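Local coordinates for putative Acetyltransferase from the GNAT family (Novosphingobium aromaticivorans DSM 12444, PDB 3EC4), which probably transfers acyl groups, such as acetyl from a coenzyme A thioester, to an unidentified acceptor, as other members of the GNAT family do, at residues M87-P92 and E191-H196; P110-L115 and G141-M146; G50-L55 and P74-I79. All blocks are in the same frame, centred on the assembly; numbering follows the deposited sequence.

Contact 1. Residues M87-P92 and E191-H196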
loop_
_atom_site.group_PDB
_atom_site.type_symbol
_atom_site.label_atom_id
_atom_site.label_comp_id
_atom_site.label_asym_id
_atom_site.label_seq_id
_atom_site.Cartn_x
_atom_site.Cartn_y
_atom_site.Cartn_z
HETATM N N MSE A 87 -3.303 -7.746 7.726
HETATM C CA MSE A 87 -4.694 -8.210 7.899
HETATM C C MSE A 87 -5.300 -8.689 6.588
HETATM O O MSE A 87 -4.926 -8.215 5.537
HETATM C CB MSE A 87 -5.579 -7.100 8.511
HETATM C CG MSE A 87 -4.961 -6.516 9.733
HETATM SE SE MSE A 87 -6.031 -5.233 10.646
HETATM C CE MSE A 87 -7.292 -6.419 11.523
ATOM N N ILE A 88 -6.205 -9.656 6.680
ATOM C CA ILE A 88 -6.813 -10.287 5.525
ATOM C C ILE A 88 -8.314 -10.307 5.680
ATOM O O ILE A 88 -8.826 -10.548 6.771
ATOM C CB ILE A 88 -6.189 -11.710 5.291
ATOM C CG1 ILE A 88 -6.539 -12.290 3.919
ATOM C CG2 ILE A 88 -6.556 -12.673 6.387
ATOM C CD1 ILE A 88 -5.689 -13.580 3.591
ATOM N N ALA A 89 -9.019 -10.088 4.579
ATOM C CA ALA A 89 -10.474 -10.180 4.594
ATOM C C ALA A 89 -10.910 -11.372 3.746
ATOM O O ALA A 89 -11.317 -11.194 2.605
ATOM C CB ALA A 89 -11.131 -8.867 4.098
ATOM N N ASP A 90 -10.824 -12.581 4.308
ATOM C CA ASP A 90 -11.118 -13.779 3.515
ATOM C C ASP A 90 -12.489 -14.366 3.783
ATOM O O ASP A 90 -12.807 -15.468 3.279
ATOM C CB ASP A 90 -10.044 -14.849 3.662
ATOM C CG ASP A 90 -9.757 -15.232 5.115
ATOM O OD1 ASP A 90 -10.368 -14.682 6.059
ATOM O OD2 ASP A 90 -8.850 -16.065 5.294
ATOM N N GLY A 91 -13.319 -13.631 4.513
ATOM C CA GLY A 91 -14.744 -13.978 4.680
ATOM C C GLY A 91 -15.602 -13.234 3.679
ATOM O O GLY A 91 -15.125 -12.419 2.922
ATOM N N PRO A 92 -16.903 -13.501 3.659
ATOM C CA PRO A 92 -17.756 -12.884 2.620
ATOM C C PRO A 92 -17.944 -11.334 2.791
ATOM O O PRO A 92 -18.085 -10.867 3.887
ATOM C CB PRO A 92 -19.092 -13.617 2.817
ATOM C CG PRO A 92 -19.088 -14.002 4.242
ATOM C CD PRO A 92 -17.675 -14.328 4.598
ATOM N N GLU A 191 -11.041 -11.891 -5.659
ATOM C CA GLU A 191 -9.805 -11.603 -4.964
ATOM C C GLU A 191 -10.089 -11.376 -3.487
ATOM O O GLU A 191 -11.149 -10.847 -3.093
ATOM C CB GLU A 191 -9.119 -10.349 -5.522
ATOM C CG GLU A 191 -8.789 -10.455 -6.988
ATOM C CD GLU A 191 -8.636 -9.102 -7.658
ATOM O OE1 GLU A 191 -8.687 -8.051 -6.970
ATOM O OE2 GLU A 191 -8.469 -9.098 -8.884
ATOM N N VAL A 192 -9.110 -11.763 -2.688
ATOM C CA VAL A 192 -9.111 -11.584 -1.276
ATOM C C VAL A 192 -8.345 -10.273 -0.914
ATOM O O VAL A 192 -7.134 -10.098 -1.258
ATOM C CB VAL A 192 -8.440 -12.808 -0.562
ATOM C CG1 VAL A 192 -8.300 -12.532 0.953
ATOM C CG2 VAL A 192 -9.139 -14.175 -0.860
ATOM N N PRO A 193 -9.040 -9.324 -0.251
ATOM C CA PRO A 193 -8.400 -8.123 0.248
ATOM C C PRO A 193 -7.456 -8.409 1.376
ATOM O O PRO A 193 -7.724 -9.281 2.200
ATOM C CB PRO A 193 -9.577 -7.257 0.765
ATOM C CG PRO A 193 -10.806 -7.844 0.124
ATOM C CD PRO A 193 -10.508 -9.289 -0.024
ATOM N N TYR A 194 -6.364 -7.665 1.405
ATOM C CA TYR A 194 -5.470 -7.587 2.567
ATOM C C TYR A 194 -4.964 -6.160 2.722
ATOM O O TYR A 194 -5.063 -5.344 1.804
ATOM C CB TYR A 194 -4.313 -8.580 2.409
ATOM C CG TYR A 194 -3.198 -8.087 1.542
ATOM C CD1 TYR A 194 -3.281 -8.167 0.163
ATOM C CD2 TYR A 194 -2.034 -7.607 2.106
ATOM C CE1 TYR A 194 -2.236 -7.691 -0.637
ATOM C CE2 TYR A 194 -1.009 -7.167 1.342
ATOM C CZ TYR A 194 -1.119 -7.209 -0.046
ATOM O OH TYR A 194 -0.071 -6.763 -0.822
ATOM N N LEU A 195 -4.390 -5.851 3.878
ATOM C CA LEU A 195 -3.824 -4.548 4.118
ATOM C C LEU A 195 -2.830 -4.642 5.228
ATOM O O LEU A 195 -2.738 -5.643 5.906
ATOM C CB LEU A 195 -4.906 -3.520 4.451
ATOM C CG LEU A 195 -5.811 -3.810 5.672
ATOM C CD1 LEU A 195 -5.105 -3.475 6.985
ATOM C CD2 LEU A 195 -7.171 -3.075 5.573
ATOM N N HIS A 196 -2.047 -3.596 5.368
ATOM C CA HIS A 196 -1.184 -3.420 6.524
ATOM C C HIS A 196 -1.644 -2.216 7.308
ATOM O O HIS A 196 -2.003 -1.183 6.714
ATOM C CB HIS A 196 0.287 -3.190 6.117
ATOM C CG HIS A 196 0.911 -4.354 5.405
ATOM N ND1 HIS A 196 1.020 -4.414 4.035
ATOM C CD2 HIS A 196 1.426 -5.522 5.873
ATOM C CE1 HIS A 196 1.584 -5.560 3.687
ATOM N NE2 HIS A 196 1.853 -6.241 4.785
#

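Contact 2. Residues P110-L115 and G141-M146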
loop_
_atom_site.group_PDB
_atom_site.type_symbol
_atom_site.label_atom_id
_atom_site.label_comp_id
_atom_site.label_asym_id
_atom_site.label_seq_id
_atom_site.Cartn_x
_atom_site.Cartn_y
_atom_site.Cartn_z
ATOM N N PRO A 110 -4.697 15.761 -9.799
ATOM C CA PRO A 110 -4.259 16.927 -8.974
ATOM C C PRO A 110 -4.838 16.959 -7.554
ATOM O O PRO A 110 -4.096 17.170 -6.560
ATOM C CB PRO A 110 -4.764 18.120 -9.795
ATOM C CG PRO A 110 -4.703 17.622 -11.206
ATOM C CD PRO A 110 -5.215 16.220 -11.103
ATOM N N GLU A 111 -6.144 16.753 -7.458
ATOM C CA GLU A 111 -6.812 16.730 -6.159
ATOM C C GLU A 111 -6.435 15.545 -5.297
ATOM O O GLU A 111 -6.359 15.693 -4.071
ATOM C CB GLU A 111 -8.326 16.770 -6.336
ATOM C CG GLU A 111 -8.798 18.119 -6.760
ATOM C CD GLU A 111 -10.252 18.129 -7.164
ATOM O OE1 GLU A 111 -10.572 17.637 -8.301
ATOM O OE2 GLU A 111 -11.066 18.628 -6.342
HETATM N N MSE A 112 -6.218 14.375 -5.917
HETATM C CA MSE A 112 -5.741 13.170 -5.217
HETATM C C MSE A 112 -4.352 13.396 -4.669
HETATM O O MSE A 112 -4.026 13.059 -3.532
HETATM C CB MSE A 112 -5.700 11.996 -6.195
HETATM C CG MSE A 112 -7.147 11.488 -6.602
HETATM SE SE MSE A 112 -7.024 10.253 -8.125
HETATM C CE MSE A 112 -6.449 8.709 -7.184
ATOM N N THR A 113 -3.525 13.997 -5.504
ATOM C CA THR A 113 -2.171 14.352 -5.085
ATOM C C THR A 113 -2.121 15.320 -3.905
ATOM O O THR A 113 -1.349 15.111 -2.964
ATOM C CB THR A 113 -1.396 14.861 -6.290
ATOM O OG1 THR A 113 -1.180 13.753 -7.167
ATOM C CG2 THR A 113 -0.044 15.445 -5.828
ATOM N N ALA A 114 -2.904 16.385 -3.933
ATOM C CA ALA A 114 -2.952 17.325 -2.811
ATOM C C ALA A 114 -3.357 16.596 -1.533
ATOM O O ALA A 114 -2.738 16.776 -0.482
ATOM C CB ALA A 114 -3.910 18.419 -3.055
ATOM N N LEU A 115 -4.432 15.814 -1.625
ATOM C CA LEU A 115 -4.935 15.050 -0.445
ATOM C C LEU A 115 -3.880 14.099 0.106
ATOM O O LEU A 115 -3.587 14.123 1.323
ATOM C CB LEU A 115 -6.228 14.307 -0.819
ATOM C CG LEU A 115 -6.839 13.320 0.188
ATOM C CD1 LEU A 115 -7.226 13.971 1.532
ATOM C CD2 LEU A 115 -8.105 12.680 -0.513
ATOM N N GLY A 141 -18.209 19.946 -3.595
ATOM C CA GLY A 141 -17.360 19.871 -4.789
ATOM C C GLY A 141 -15.905 19.519 -4.594
ATOM O O GLY A 141 -15.178 19.363 -5.559
ATOM N N ARG A 142 -15.462 19.382 -3.352
ATOM C CA ARG A 142 -14.088 18.994 -3.055
ATOM C C ARG A 142 -13.962 17.477 -2.904
ATOM O O ARG A 142 -14.918 16.814 -2.501
ATOM C CB ARG A 142 -13.621 19.678 -1.795
ATOM C CG ARG A 142 -13.806 21.152 -1.855
ATOM C CD ARG A 142 -13.094 21.919 -0.758
ATOM N NE ARG A 142 -13.217 23.346 -1.076
ATOM C CZ ARG A 142 -14.210 24.162 -0.703
ATOM N NH1 ARG A 142 -15.197 23.767 0.089
ATOM N NH2 ARG A 142 -14.184 25.421 -1.118
ATOM N N LEU A 143 -12.780 16.947 -3.214
ATOM C CA LEU A 143 -12.462 15.531 -2.965
ATOM C C LEU A 143 -12.185 15.376 -1.486
ATOM O O LEU A 143 -11.132 15.746 -1.030
ATOM C CB LEU A 143 -11.248 15.090 -3.782
ATOM C CG LEU A 143 -10.786 13.625 -3.642
ATOM C CD1 LEU A 143 -11.934 12.690 -4.044
ATOM C CD2 LEU A 143 -9.506 13.364 -4.396
ATOM N N ALA A 144 -13.143 14.827 -0.748
ATOM C CA ALA A 144 -13.054 14.758 0.715
ATOM C C ALA A 144 -12.118 13.666 1.216
ATOM O O ALA A 144 -11.473 13.801 2.229
ATOM C CB ALA A 144 -14.418 14.572 1.283
ATOM N N ALA A 145 -12.085 12.552 0.492
ATOM C CA ALA A 145 -11.465 11.321 0.964
ATOM C C ALA A 145 -11.341 10.402 -0.222
ATOM O O ALA A 145 -12.102 10.514 -1.182
ATOM C CB ALA A 145 -12.317 10.632 2.040
HETATM N N MSE A 146 -10.399 9.485 -0.124
HETATM C CA MSE A 146 -10.193 8.477 -1.156
HETATM C C MSE A 146 -9.646 7.177 -0.590
HETATM O O MSE A 146 -9.169 7.113 0.570
HETATM C CB MSE A 146 -9.271 9.008 -2.248
HETATM C CG MSE A 146 -7.877 9.116 -1.794
HETATM SE SE MSE A 146 -6.705 9.801 -3.191
HETATM C CE MSE A 146 -5.104 9.916 -2.205
HETATM O O HOH W 1 -10.278 18.706 -3.774
#

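Contact 3. Residues G50-L55 and P74-I79. With ACT (acetate ion), chain C.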
loop_
_atom_site.group_PDB
_atom_site.type_symbol
_atom_site.label_atom_id
_atom_site.label_comp_id
_atom_site.label_asym_id
_atom_site.label_seq_id
_atom_site.Cartn_x
_atom_site.Cartn_y
_atom_site.Cartn_z
ATOM N N GLY A 50 22.930 -6.267 -2.627
ATOM C CA GLY A 50 22.544 -5.554 -3.838
ATOM C C GLY A 50 21.566 -4.409 -3.652
ATOM O O GLY A 50 21.376 -3.612 -4.563
ATOM N N LEU A 51 20.917 -4.329 -2.489
ATOM C CA LEU A 51 19.960 -3.253 -2.226
ATOM C C LEU A 51 20.641 -1.895 -2.312
ATOM O O LEU A 51 20.027 -0.939 -2.735
ATOM C CB LEU A 51 19.290 -3.427 -0.853
ATOM C CG LEU A 51 18.247 -4.538 -0.686
ATOM C CD1 LEU A 51 17.923 -4.711 0.822
ATOM C CD2 LEU A 51 16.973 -4.279 -1.539
ATOM N N ALA A 52 21.930 -1.827 -1.947
ATOM C CA ALA A 52 22.673 -0.582 -2.000
ATOM C C ALA A 52 22.758 -0.069 -3.435
ATOM O O ALA A 52 22.732 1.135 -3.677
ATOM C CB ALA A 52 24.064 -0.745 -1.372
ATOM N N SER A 53 22.827 -0.993 -4.386
ATOM C CA SER A 53 22.909 -0.648 -5.801
ATOM C C SER A 53 21.649 0.063 -6.295
ATOM O O SER A 53 21.707 0.733 -7.313
ATOM C CB SER A 53 23.240 -1.909 -6.665
ATOM O OG SER A 53 22.116 -2.757 -6.788
ATOM N N LEU A 54 20.520 -0.044 -5.569
ATOM C CA LEU A 54 19.297 0.681 -5.917
ATOM C C LEU A 54 19.274 2.099 -5.362
ATOM O O LEU A 54 18.315 2.829 -5.624
ATOM C CB LEU A 54 18.054 -0.057 -5.373
ATOM C CG LEU A 54 17.847 -1.540 -5.704
ATOM C CD1 LEU A 54 16.708 -2.169 -4.848
ATOM C CD2 LEU A 54 17.561 -1.677 -7.182
ATOM N N LEU A 55 20.297 2.499 -4.595
ATOM C CA LEU A 55 20.348 3.808 -3.916
ATOM C C LEU A 55 21.521 4.714 -4.375
ATOM O O LEU A 55 22.569 4.784 -3.692
ATOM C CB LEU A 55 20.485 3.594 -2.404
ATOM C CG LEU A 55 19.279 2.965 -1.712
ATOM C CD1 LEU A 55 19.563 2.769 -0.232
ATOM C CD2 LEU A 55 18.055 3.818 -1.910
ATOM N N PRO A 74 26.100 -2.836 3.502
ATOM C CA PRO A 74 27.093 -1.817 3.225
ATOM C C PRO A 74 26.628 -0.771 2.205
ATOM O O PRO A 74 26.081 -1.106 1.161
ATOM C CB PRO A 74 28.287 -2.643 2.733
ATOM C CG PRO A 74 28.200 -3.914 3.553
ATOM C CD PRO A 74 26.686 -4.186 3.593
ATOM N N GLY A 75 26.802 0.500 2.538
ATOM C CA GLY A 75 26.423 1.575 1.628
ATOM C C GLY A 75 25.044 2.096 1.934
ATOM O O GLY A 75 24.531 2.961 1.206
ATOM N N THR A 76 24.423 1.546 2.979
ATOM C CA THR A 76 23.071 1.932 3.374
ATOM C C THR A 76 22.965 2.197 4.877
ATOM O O THR A 76 23.837 1.796 5.683
ATOM C CB THR A 76 22.002 0.877 3.019
ATOM O OG1 THR A 76 22.063 -0.225 3.961
ATOM C CG2 THR A 76 22.137 0.377 1.586
ATOM N N ARG A 77 21.888 2.879 5.239
ATOM C CA ARG A 77 21.538 3.128 6.634
ATOM C C ARG A 77 20.041 2.946 6.835
ATOM O O ARG A 77 19.263 3.165 5.926
ATOM C CB ARG A 77 21.950 4.552 7.038
ATOM C CG ARG A 77 21.091 5.667 6.462
ATOM C CD ARG A 77 21.600 7.064 6.865
ATOM N NE ARG A 77 20.494 8.044 6.909
ATOM C CZ ARG A 77 19.934 8.583 5.830
ATOM N NH1 ARG A 77 20.346 8.275 4.611
ATOM N NH2 ARG A 77 18.951 9.450 5.975
ATOM N N VAL A 78 19.632 2.548 8.040
ATOM C CA VAL A 78 18.214 2.475 8.349
ATOM C C VAL A 78 17.714 3.875 8.701
ATOM O O VAL A 78 18.267 4.538 9.586
ATOM C CB VAL A 78 17.938 1.548 9.547
ATOM C CG1 VAL A 78 16.418 1.478 9.794
ATOM C CG2 VAL A 78 18.531 0.148 9.287
ATOM N N ILE A 79 16.678 4.331 8.029
ATOM C CA ILE A 79 16.062 5.652 8.333
ATOM C C ILE A 79 14.856 5.458 9.276
ATOM O O ILE A 79 14.707 6.176 10.270
ATOM C CB ILE A 79 15.589 6.349 7.032
ATOM C CG1 ILE A 79 16.780 6.650 6.086
ATOM C CG2 ILE A 79 14.798 7.644 7.335
ATOM C CD1 ILE A 79 16.372 7.305 4.765
HETATM C C ACT C . 18.113 9.110 9.547
HETATM O O ACT C . 19.222 8.498 9.419
HETATM O OXT ACT C . 17.794 9.927 8.647
HETATM C CH3 ACT C . 17.179 8.868 10.694
HETATM O O HOH W 2 24.500 2.977 -1.738
#

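Contact 1. Residues M87-P92 and E191-H196
Met87 (a selenomethionine) and Leu195 face each other as a hydrogen-bonded antiparallel pair, in which Met87 N donates to Leu195 O at 2.8 Å and Leu195 N returns a bond to Met87 O at 2.9 Å. One step on, Ile88 and Tyr194 form the non-hydrogen-bonded pair, their CA atoms 4.2 Å apart, and Ala89 N then donates to Pro193 O at 2.8 Å. The side chains of Met87 and Leu195 run side by side on one face of the sheet, with Met87 CB 4.0 Å from Leu195 CD1. On the other face a chi1 of -167° swings Ile88 CG1 opposite the backbone N and so across to Val192 CG1, 3.5 Å away and tight for two carbons. Both residues are beta-branched, as favoured in extended strands, and each places a methyl or methylene close to the backbone. Beyond the regular pairing, Pro193 fits because its carbonyl accepts from Ala89 N, while its nitrogen, with no hydrogen, offers nothing to Ala89 O: ring atom CD rests 3.3 Å from Ala89 O, and CB meets Ala89 CB. With an alanine in place of Pro193, the ring's contacts with Ala89 and with Ile183 and Met186 would probably be lost, opening a gap against helix 174-188. The small Ala89 leaves room for that ring. Asp90, at the exposed end, touches Val192 with CB and sends its carboxylate to a salt bridge with Arg214. Strand 192-198 is parallel to 157-165 on its other side, joined to it through helix 174-188 in a beta-alpha-beta crossover; Ile183 and Met186 of that helix cover Pro193, whereas helix 202-210 lies over Met87 and Leu195 through Tyr208.

Contact 2. Residues P110-L115 and G141-M146
Leu143 points from its strand at helix 109-118, where its CD2 lies 3.7 Å from Met112 CG and touches the base of Glu111. The axes of the two segments pass 9.1 Å apart at 49°, and the space between is filled by two leucines and two selenomethionines. The latter, Met112 and Met146, cross at about a right angle: Met146 SE sits 3.8 Å from Met112 CG, and Met146 CE ends 3.6 Å from Met112 O. Met146 CG lies between the backbone N and the carbonyl carbon (chi1 72°), and the chain, extended beyond it, carries SE and CE to the helix. Leu115 slides past it in the opposite direction, CD2 being 3.8 Å from Met146 CG and lying over the Ala145 backbone. Ala144 and Ala145 both turn their methyls from the helix, towards Leu174 of helix 174-188. The other end is looser and wetter. There Glu111 OE2 accepts from a water at 2.7 Å, which in turn accepts from Leu143 N at 3.1 Å, and Arg138 pairs with the carboxylate. Apolar packing with one water bridge, and no direct hydrogen bond, joins 110-115 and 141-146; Arg138 probably balances the glutamate's charge at the wetter end.

Contact 3. Residues G50-L55 and P74-I79
Ala52 and Gly75 bring the backbones together, CA to CA 5.6 Å, where the helically wound but irregular residues 50-53 meet the start of strand 76-88. Gly75 has positive phi (95°), and any CB would collide with the carbonyl O of Pro74 and come too near Ala52 CB, which explains the glycine. Ala52 is equally suited: its CB, small enough to fit, lies 3.3 Å from Pro74 O and 3.7 Å from Thr76 CG2. Thr76 offers that methyl because its OG1 sits between backbone N and carbonyl carbon (chi1 77°), bonded to Pro73 O; Leu55 CD1 reaches the same methyl at 4.0 Å, the two chains crossing at about a right angle. A loop thus packs on the beginning of a strand in the mixed sheet that also carries the strands of the acetyltransferase family region, and strand 76-88 pairs here with the last strand, 214-226. A water within 3.2 Å of Ala52 O and 2.9 Å of Gly75 O lies between the segments. Further along, an acetate, probably from the crystallisation liquor, meets the edge of the Arg77 guanidinium: NE donates to O at 2.9 Å and NH2 to OXT at 3.0 Å, both nearly straight, while Ile79 CG1 lies over one face.

All three contacts reach the same mixed sheet, yet none touches another. Contact 3 closes first along the chain and contact 1 opens after it; contact 2 falls within the long span between the two halves of contact 1. Strand 76-88 serves contacts 1 and 3, entering near the loop 50-55 and leaving beside strand 192-198, so their centres lie about 32 Å apart on opposite sides of the chain's centre. Contact 2 is about 26 Å from contact 1 and 34 Å from contact 3, centre to centre. Strand 76-88 lies between 192-198 and 214-226, and so builds the N-terminal part of the chain into the acetyltransferase sheet.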